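Long-range contact in Galactose/lactose metabolism regulatory protein GAL80 (Saccharomyces cerevisiae, PDB 3BTV), which binds the transcription activator GAL4 and blocks expression of the yeast galactose and lactose metabolic genes when no inducing sugar is present: residues E316-S325 / K350-A363. The protein carries 1 engineered substitution. Numbering follows the deposited sequence.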
ATOM      1  N   GLU B 316       7.292  -2.547 -17.230  1.00110.56           N
ATOM      2  CA  GLU B 316       8.170  -3.656 -17.548  1.00107.66           C
ATOM      3  C   GLU B 316       9.179  -3.395 -16.435  1.00112.12           C
ATOM      4  O   GLU B 316       9.121  -2.335 -15.812  1.00129.12           O
ATOM      5  CB  GLU B 316       8.840  -3.475 -18.909  1.00 79.02           C
ATOM      6  CG  GLU B 316       8.164  -4.223 -20.051  1.00100.88           C
ATOM      7  CD  GLU B 316       8.275  -5.733 -19.908  1.00113.63           C
ATOM      8  OE1 GLU B 316       9.329  -6.210 -19.439  1.00137.59           O
ATOM      9  OE2 GLU B 316       7.315  -6.447 -20.264  1.00 95.10           O
ATOM     10  N   ILE B 317      10.089  -4.317 -16.146  1.00 79.50           N
ATOM     11  CA  ILE B 317      11.135  -3.998 -15.167  1.00 47.17           C
ATOM     12  C   ILE B 317      12.386  -3.593 -15.915  1.00 48.44           C
ATOM     13  O   ILE B 317      12.800  -4.271 -16.859  1.00 57.87           O
ATOM     14  CB  ILE B 317      11.447  -5.177 -14.224  1.00 38.20           C
ATOM     15  CG1 ILE B 317      10.223  -5.484 -13.365  1.00 56.20           C
ATOM     16  CG2 ILE B 317      12.646  -4.844 -13.335  1.00 48.66           C
ATOM     17  CD1 ILE B 317       9.805  -4.319 -12.512  1.00 55.96           C
ATOM     18  N   SER B 318      12.978  -2.478 -15.508  1.00 50.09           N
ATOM     19  CA  SER B 318      14.108  -1.939 -16.237  1.00 45.34           C
ATOM     20  C   SER B 318      15.247  -1.525 -15.302  1.00 57.65           C
ATOM     21  O   SER B 318      16.277  -1.041 -15.751  1.00 45.34           O
ATOM     22  CB  SER B 318      13.665  -0.754 -17.093  1.00 47.66           C
ATOM     23  OG  SER B 318      13.312   0.348 -16.279  1.00 64.39           O
ATOM     24  N   ASN B 319      15.064  -1.721 -14.002  1.00 59.86           N
ATOM     25  CA  ASN B 319      16.088  -1.341 -13.037  1.00 55.10           C
ATOM     26  C   ASN B 319      16.002  -2.142 -11.735  1.00 54.56           C
ATOM     27  O   ASN B 319      14.914  -2.330 -11.193  1.00 42.70           O
ATOM     28  CB  ASN B 319      15.973   0.150 -12.741  1.00 53.76           C
ATOM     29  CG  ASN B 319      17.239   0.724 -12.162  1.00 56.02           C
ATOM     30  OD1 ASN B 319      18.341   0.392 -12.598  1.00 69.20           O
ATOM     31  ND2 ASN B 319      17.093   1.603 -11.184  1.00 57.69           N
ATOM     32  N   LEU B 320      17.147  -2.619 -11.247  1.00 39.57           N
ATOM     33  CA  LEU B 320      17.241  -3.291  -9.941  1.00 31.74           C
ATOM     34  C   LEU B 320      18.279  -2.610  -9.040  1.00 38.47           C
ATOM     35  O   LEU B 320      19.444  -2.410  -9.427  1.00 31.68           O
ATOM     36  CB  LEU B 320      17.586  -4.776 -10.102  1.00 38.12           C
ATOM     37  CG  LEU B 320      17.953  -5.576  -8.835  1.00 36.58           C
ATOM     38  CD1 LEU B 320      16.774  -5.704  -7.885  1.00 38.83           C
ATOM     39  CD2 LEU B 320      18.446  -6.950  -9.220  1.00 40.55           C
ATOM     40  N   VAL B 321      17.850  -2.258  -7.840  1.00 33.09           N
ATOM     41  CA  VAL B 321      18.705  -1.573  -6.882  1.00 37.01           C
ATOM     42  C   VAL B 321      18.745  -2.307  -5.541  1.00 31.41           C
ATOM     43  O   VAL B 321      17.710  -2.716  -5.018  1.00 27.99           O
ATOM     44  CB  VAL B 321      18.208  -0.139  -6.627  1.00 40.46           C
ATOM     45  CG1 VAL B 321      19.231   0.625  -5.810  1.00 42.49           C
ATOM     46  CG2 VAL B 321      17.954   0.596  -7.955  1.00 42.05           C
ATOM     47  N   LEU B 322      19.942  -2.438  -4.982  1.00 32.64           N
ATOM     48  CA  LEU B 322      20.141  -3.023  -3.664  1.00 28.93           C
ATOM     49  C   LEU B 322      20.806  -2.018  -2.761  1.00 37.36           C
ATOM     50  O   LEU B 322      21.789  -1.373  -3.155  1.00 34.97           O
ATOM     51  CB  LEU B 322      21.054  -4.242  -3.753  1.00 43.08           C
ATOM     52  CG  LEU B 322      20.431  -5.561  -4.170  1.00 71.51           C
ATOM     53  CD1 LEU B 322      21.554  -6.504  -4.520  1.00104.31           C
ATOM     54  CD2 LEU B 322      19.583  -6.108  -3.025  1.00 49.15           C
ATOM     55  N   TYR B 323      20.308  -1.939  -1.530  1.00 31.24           N
ATOM     56  CA  TYR B 323      20.750  -0.933  -0.567  1.00 41.99           C
ATOM     57  C   TYR B 323      21.096  -1.584   0.745  1.00 48.95           C
ATOM     58  O   TYR B 323      20.299  -2.363   1.292  1.00 40.19           O
ATOM     59  CB  TYR B 323      19.640   0.053  -0.230  1.00 44.77           C
ATOM     60  CG  TYR B 323      18.881   0.676  -1.364  1.00 53.25           C
ATOM     61  CD1 TYR B 323      19.174   1.966  -1.780  1.00 50.01           C
ATOM     62  CD2 TYR B 323      17.816   0.014  -1.962  1.00 49.88           C
ATOM     63  CE1 TYR B 323      18.459   2.572  -2.787  1.00 56.96           C
ATOM     64  CE2 TYR B 323      17.080   0.617  -2.961  1.00 55.98           C
ATOM     65  CZ  TYR B 323      17.413   1.897  -3.374  1.00 66.94           C
ATOM     66  OH  TYR B 323      16.714   2.508  -4.389  1.00 76.64           O
ATOM     67  N   TYR B 324      22.256  -1.217   1.272  1.00 48.48           N
ATOM     68  CA  TYR B 324      22.725  -1.673   2.570  1.00 62.32           C
ATOM     69  C   TYR B 324      23.099  -0.468   3.426  1.00 69.06           C
ATOM     70  O   TYR B 324      23.534   0.562   2.900  1.00 61.40           O
ATOM     71  CB  TYR B 324      23.961  -2.564   2.407  1.00 57.45           C
ATOM     72  CG  TYR B 324      24.725  -2.726   3.703  1.00 87.05           C
ATOM     73  CD1 TYR B 324      24.345  -3.672   4.647  1.00102.94           C
ATOM     74  CD2 TYR B 324      25.810  -1.912   3.997  1.00 97.14           C
ATOM     75  CE1 TYR B 324      25.036  -3.811   5.840  1.00108.77           C
ATOM     76  CE2 TYR B 324      26.505  -2.043   5.186  1.00 96.49           C
ATOM     77  CZ  TYR B 324      26.117  -2.993   6.102  1.00114.18           C
ATOM     78  OH  TYR B 324      26.815  -3.118   7.284  1.00132.37           O
ATOM     79  N   SER B 325      22.958  -0.595   4.743  1.00 63.17           N
ATOM     80  CA  SER B 325      23.376   0.478   5.645  1.00 59.84           C
ATOM     81  C   SER B 325      24.066  -0.007   6.920  1.00 82.81           C
ATOM     82  O   SER B 325      23.812  -1.112   7.397  1.00100.32           O
ATOM     83  CB  SER B 325      22.187   1.369   5.999  1.00 71.90           C
ATOM     84  OG  SER B 325      21.182   0.635   6.674  1.00124.22           O
ATOM     85  N   LYS B 350      28.191   3.772   7.022  1.00 82.81           N
ATOM     86  CA  LYS B 350      28.493   3.343   5.667  1.00 69.80           C
ATOM     87  C   LYS B 350      27.254   2.879   4.926  1.00 66.46           C
ATOM     88  O   LYS B 350      26.613   1.893   5.304  1.00 66.68           O
ATOM     89  CB  LYS B 350      29.530   2.226   5.687  1.00 90.47           C
ATOM     90  CG  LYS B 350      30.088   1.889   4.325  1.00106.07           C
ATOM     91  CD  LYS B 350      31.486   1.324   4.455  1.00120.13           C
ATOM     92  CE  LYS B 350      32.001   0.827   3.122  1.00127.00           C
ATOM     93  NZ  LYS B 350      33.434   0.432   3.198  1.00134.82           N
ATOM     94  N   GLU B 351      26.910   3.606   3.873  1.00 44.73           N
ATOM     95  CA  GLU B 351      25.821   3.192   2.992  1.00 41.79           C
ATOM     96  C   GLU B 351      26.392   2.681   1.679  1.00 64.17           C
ATOM     97  O   GLU B 351      27.388   3.211   1.149  1.00 52.52           O
ATOM     98  CB  GLU B 351      24.862   4.350   2.705  1.00 43.88           C
ATOM     99  CG  GLU B 351      24.387   5.109   3.935  1.00 84.44           C
ATOM    100  CD  GLU B 351      23.113   4.540   4.523  1.00117.94           C
ATOM    101  OE1 GLU B 351      22.620   5.096   5.527  1.00120.55           O
ATOM    102  OE2 GLU B 351      22.599   3.540   3.976  1.00136.15           O
ATOM    103  N   ILE B 352      25.752   1.648   1.152  1.00 44.58           N
ATOM    104  CA  ILE B 352      26.141   1.077  -0.128  1.00 40.98           C
ATOM    105  C   ILE B 352      24.931   0.846  -1.002  1.00 54.69           C
ATOM    106  O   ILE B 352      23.987   0.147  -0.623  1.00 45.38           O
ATOM    107  CB  ILE B 352      26.852  -0.264   0.039  1.00 53.46           C
ATOM    108  CG1 ILE B 352      28.136  -0.074   0.845  1.00 45.93           C
ATOM    109  CG2 ILE B 352      27.112  -0.888  -1.324  1.00 40.60           C
ATOM    110  CD1 ILE B 352      29.250  -1.019   0.444  1.00 80.52           C
ATOM    111  N   MET B 353      24.966   1.447  -2.177  1.00 40.04           N
ATOM    112  CA  MET B 353      23.914   1.253  -3.154  1.00 52.16           C
ATOM    113  C   MET B 353      24.526   0.548  -4.338  1.00 41.76           C
ATOM    114  O   MET B 353      25.559   0.969  -4.852  1.00 38.27           O
ATOM    115  CB  MET B 353      23.331   2.594  -3.612  1.00 45.77           C
ATOM    116  CG  MET B 353      22.245   2.445  -4.692  1.00 50.65           C
ATOM    117  SD  MET B 353      21.604   4.014  -5.337  1.00 64.52           S
ATOM    118  CE  MET B 353      21.109   4.813  -3.814  1.00 86.09           C
ATOM    119  N   GLU B 354      23.904  -0.534  -4.765  1.00 29.54           N
ATOM    120  CA  GLU B 354      24.298  -1.171  -6.026  1.00 34.51           C
ATOM    121  C   GLU B 354      23.151  -1.073  -6.999  1.00 39.86           C
ATOM    122  O   GLU B 354      22.004  -1.334  -6.638  1.00 37.18           O
ATOM    123  CB  GLU B 354      24.658  -2.646  -5.807  1.00 36.14           C
ATOM    124  CG  GLU B 354      25.282  -2.909  -4.444  1.00 58.53           C
ATOM    125  CD  GLU B 354      25.617  -4.367  -4.214  1.00 71.60           C
ATOM    126  OE1 GLU B 354      25.006  -4.973  -3.311  1.00 73.00           O
ATOM    127  OE2 GLU B 354      26.487  -4.903  -4.928  1.00 70.26           O
ATOM    128  N   VAL B 355      23.463  -0.704  -8.232  1.00 36.81           N
ATOM    129  CA  VAL B 355      22.458  -0.607  -9.278  1.00 44.18           C
ATOM    130  C   VAL B 355      22.783  -1.584 -10.382  1.00 43.95           C
ATOM    131  O   VAL B 355      23.917  -1.634 -10.862  1.00 43.70           O
ATOM    132  CB  VAL B 355      22.444   0.792  -9.906  1.00 46.79           C
ATOM    133  CG1 VAL B 355      21.312   0.903 -10.928  1.00 40.26           C
ATOM    134  CG2 VAL B 355      22.287   1.833  -8.828  1.00 41.67           C
ATOM    135  N   TYR B 356      21.786  -2.356 -10.788  1.00 36.78           N
ATOM    136  CA  TYR B 356      21.936  -3.282 -11.895  1.00 38.11           C
ATOM    137  C   TYR B 356      21.021  -2.813 -13.011  1.00 44.70           C
ATOM    138  O   TYR B 356      19.800  -2.758 -12.847  1.00 43.98           O
ATOM    139  CB  TYR B 356      21.617  -4.710 -11.435  1.00 35.59           C
ATOM    140  CG  TYR B 356      21.645  -5.759 -12.537  1.00 50.91           C
ATOM    141  CD1 TYR B 356      22.840  -6.189 -13.089  1.00 63.76           C
ATOM    142  CD2 TYR B 356      20.470  -6.344 -12.999  1.00 49.82           C
ATOM    143  CE1 TYR B 356      22.865  -7.162 -14.080  1.00 69.17           C
ATOM    144  CE2 TYR B 356      20.485  -7.319 -13.995  1.00 52.32           C
ATOM    145  CZ  TYR B 356      21.686  -7.723 -14.527  1.00 67.46           C
ATOM    146  OH  TYR B 356      21.712  -8.686 -15.508  1.00 71.17           O
ATOM    147  N   HIS B 357      21.609  -2.418 -14.133  1.00 50.93           N
ATOM    148  CA  HIS B 357      20.819  -1.842 -15.213  1.00 49.48           C
ATOM    149  C   HIS B 357      21.443  -2.119 -16.563  1.00 53.87           C
ATOM    150  O   HIS B 357      22.542  -1.646 -16.842  1.00 43.97           O
ATOM    151  CB  HIS B 357      20.645  -0.326 -15.026  1.00 43.17           C
ATOM    152  CG  HIS B 357      19.928   0.342 -16.161  1.00 60.09           C
ATOM    153  ND1 HIS B 357      18.609   0.078 -16.467  1.00 60.66           N
ATOM    154  CD2 HIS B 357      20.343   1.258 -17.067  1.00 57.63           C
ATOM    155  CE1 HIS B 357      18.245   0.803 -17.509  1.00 61.75           C
ATOM    156  NE2 HIS B 357      19.278   1.532 -17.890  1.00 56.54           N
ATOM    157  N   LEU B 358      20.736  -2.888 -17.389  1.00 47.24           N
ATOM    158  CA  LEU B 358      21.180  -3.191 -18.743  1.00 53.68           C
ATOM    159  C   LEU B 358      20.596  -2.162 -19.698  1.00 57.14           C
ATOM    160  O   LEU B 358      19.427  -2.232 -20.082  1.00 56.69           O
ATOM    161  CB  LEU B 358      20.737  -4.591 -19.155  1.00 51.53           C
ATOM    162  CG  LEU B 358      20.973  -5.734 -18.171  1.00 64.85           C
ATOM    163  CD1 LEU B 358      20.193  -6.966 -18.604  1.00 64.76           C
ATOM    164  CD2 LEU B 358      22.460  -6.053 -18.057  1.00 63.32           C
ATOM    165  N   ARG B 359      21.416  -1.195 -20.071  1.00 52.03           N
ATOM    166  CA  ARG B 359      20.994  -0.143 -20.980  1.00 89.06           C
ATOM    167  C   ARG B 359      20.774  -0.730 -22.366  1.00 73.98           C
ATOM    168  O   ARG B 359      21.531  -1.598 -22.815  1.00 76.81           O
ATOM    169  CB  ARG B 359      22.057   0.951 -21.024  1.00117.10           C
ATOM    170  CG  ARG B 359      22.985   0.886 -19.825  1.00138.53           C
ATOM    171  CD  ARG B 359      23.529   2.240 -19.429  1.00152.26           C
ATOM    172  NE  ARG B 359      24.161   2.174 -18.115  1.00164.45           N
ATOM    173  CZ  ARG B 359      24.788   3.187 -17.529  1.00175.74           C
ATOM    174  NH1 ARG B 359      24.878   4.363 -18.136  1.00175.36           N
ATOM    175  NH2 ARG B 359      25.330   3.022 -16.333  1.00180.57           N
ATOM    176  N   ASN B 360      19.725  -0.267 -23.032  1.00 58.14           N
ATOM    177  CA  ASN B 360      19.378  -0.766 -24.361  1.00 94.40           C
ATOM    178  C   ASN B 360      18.847  -2.197 -24.354  1.00 94.99           C
ATOM    179  O   ASN B 360      18.908  -2.892 -25.370  1.00 93.27           O
ATOM    180  CB  ASN B 360      20.574  -0.661 -25.316  1.00109.04           C
ATOM    181  CG  ASN B 360      20.921   0.774 -25.666  1.00107.25           C
ATOM    182  OD1 ASN B 360      20.049   1.644 -25.714  1.00102.26           O
ATOM    183  ND2 ASN B 360      22.202   1.026 -25.920  1.00101.97           N
ATOM    184  N   TYR B 361      18.334  -2.647 -23.213  1.00 75.00           N
ATOM    185  CA  TYR B 361      17.674  -3.947 -23.182  1.00 63.39           C
ATOM    186  C   TYR B 361      16.219  -3.775 -23.569  1.00 63.33           C
ATOM    187  O   TYR B 361      15.501  -2.960 -22.992  1.00 66.82           O
ATOM    188  CB  TYR B 361      17.787  -4.622 -21.811  1.00 50.59           C
ATOM    189  CG  TYR B 361      17.119  -5.982 -21.738  1.00 46.30           C
ATOM    190  CD1 TYR B 361      17.624  -7.079 -22.428  1.00 59.46           C
ATOM    191  CD2 TYR B 361      15.984  -6.169 -20.969  1.00 52.06           C
ATOM    192  CE1 TYR B 361      17.001  -8.324 -22.344  1.00 61.44           C
ATOM    193  CE2 TYR B 361      15.367  -7.401 -20.879  1.00 47.46           C
ATOM    194  CZ  TYR B 361      15.873  -8.468 -21.553  1.00 46.59           C
ATOM    195  OH  TYR B 361      15.226  -9.675 -21.444  1.00 51.91           O
ATOM    196  N   ASN B 362      15.795  -4.535 -24.570  1.00 55.36           N
ATOM    197  CA  ASN B 362      14.408  -4.533 -24.980  1.00 55.50           C
ATOM    198  C   ASN B 362      13.677  -5.625 -24.222  1.00 55.60           C
ATOM    199  O   ASN B 362      13.729  -6.792 -24.604  1.00 63.37           O
ATOM    200  CB  ASN B 362      14.321  -4.775 -26.483  1.00 83.12           C
ATOM    201  CG  ASN B 362      12.950  -4.488 -27.039  1.00 73.71           C
ATOM    202  OD1 ASN B 362      11.958  -4.430 -26.305  1.00 81.69           O
ATOM    203  ND2 ASN B 362      12.883  -4.304 -28.349  1.00 61.09           N
ATOM    204  N   ALA B 363      13.018  -5.247 -23.131  1.00 48.04           N
ATOM    205  CA  ALA B 363      12.393  -6.220 -22.252  1.00 54.48           C
ATOM    206  C   ALA B 363      11.311  -6.959 -23.004  1.00 66.49           C
ATOM    207  O   ALA B 363      11.141  -8.168 -22.850  1.00 63.63           O
ATOM    208  CB  ALA B 363      11.800  -5.529 -21.036  1.00 48.51           C
TER
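Met353 holds CG anti to the backbone N (chi1 178°) and bends at chi3 (-54°). This lays its side chain beside Tyr323, both pointing the same way, and brings CE to 3.6 Å from Tyr323 CE1. The sulfur sits obliquely to the ring, a Met-aromatic contact. Val321 joins the same face of the sheet. Its CG1 packs on Met353 CG at 3.7 Å and also lies over one face of the Tyr323 ring, toward the rim. Strands 319-324 and 352-356 run antiparallel, and six backbone hydrogen bonds link the pairs Leu320–Tyr356, Leu322–Glu354 and Tyr324–Ile352. The two strands, joined by a long, partly unmodelled link, end the large mixed sheet of the C-terminal domain: 352-356 is its outermost strand within the chain, and 319-324 pairs on its inner side with 305-310, again antiparallel. There Ser318 and Asn319 both face Glu309 in a classic beta bulge. Just past the strand pairing, His357 ND1 donates to Ser318 O at 2.7 Å. The acceptor lies close to the imidazole plane, but the bond is bent, with an N-H...O angle of 142°. Asn319 turns its amide nearly perpendicular to that ring, with OD1 3.4 Å from His357 CB. On the sheet face away from Met353 and Tyr323, Leu322 CD1 approaches Glu354 OE1 at 4.0 Å, while this carboxylate oxygen is hydrogen-bonded to Tyr172 OH. Leu322 also packs on Leu167 of helix 159-169.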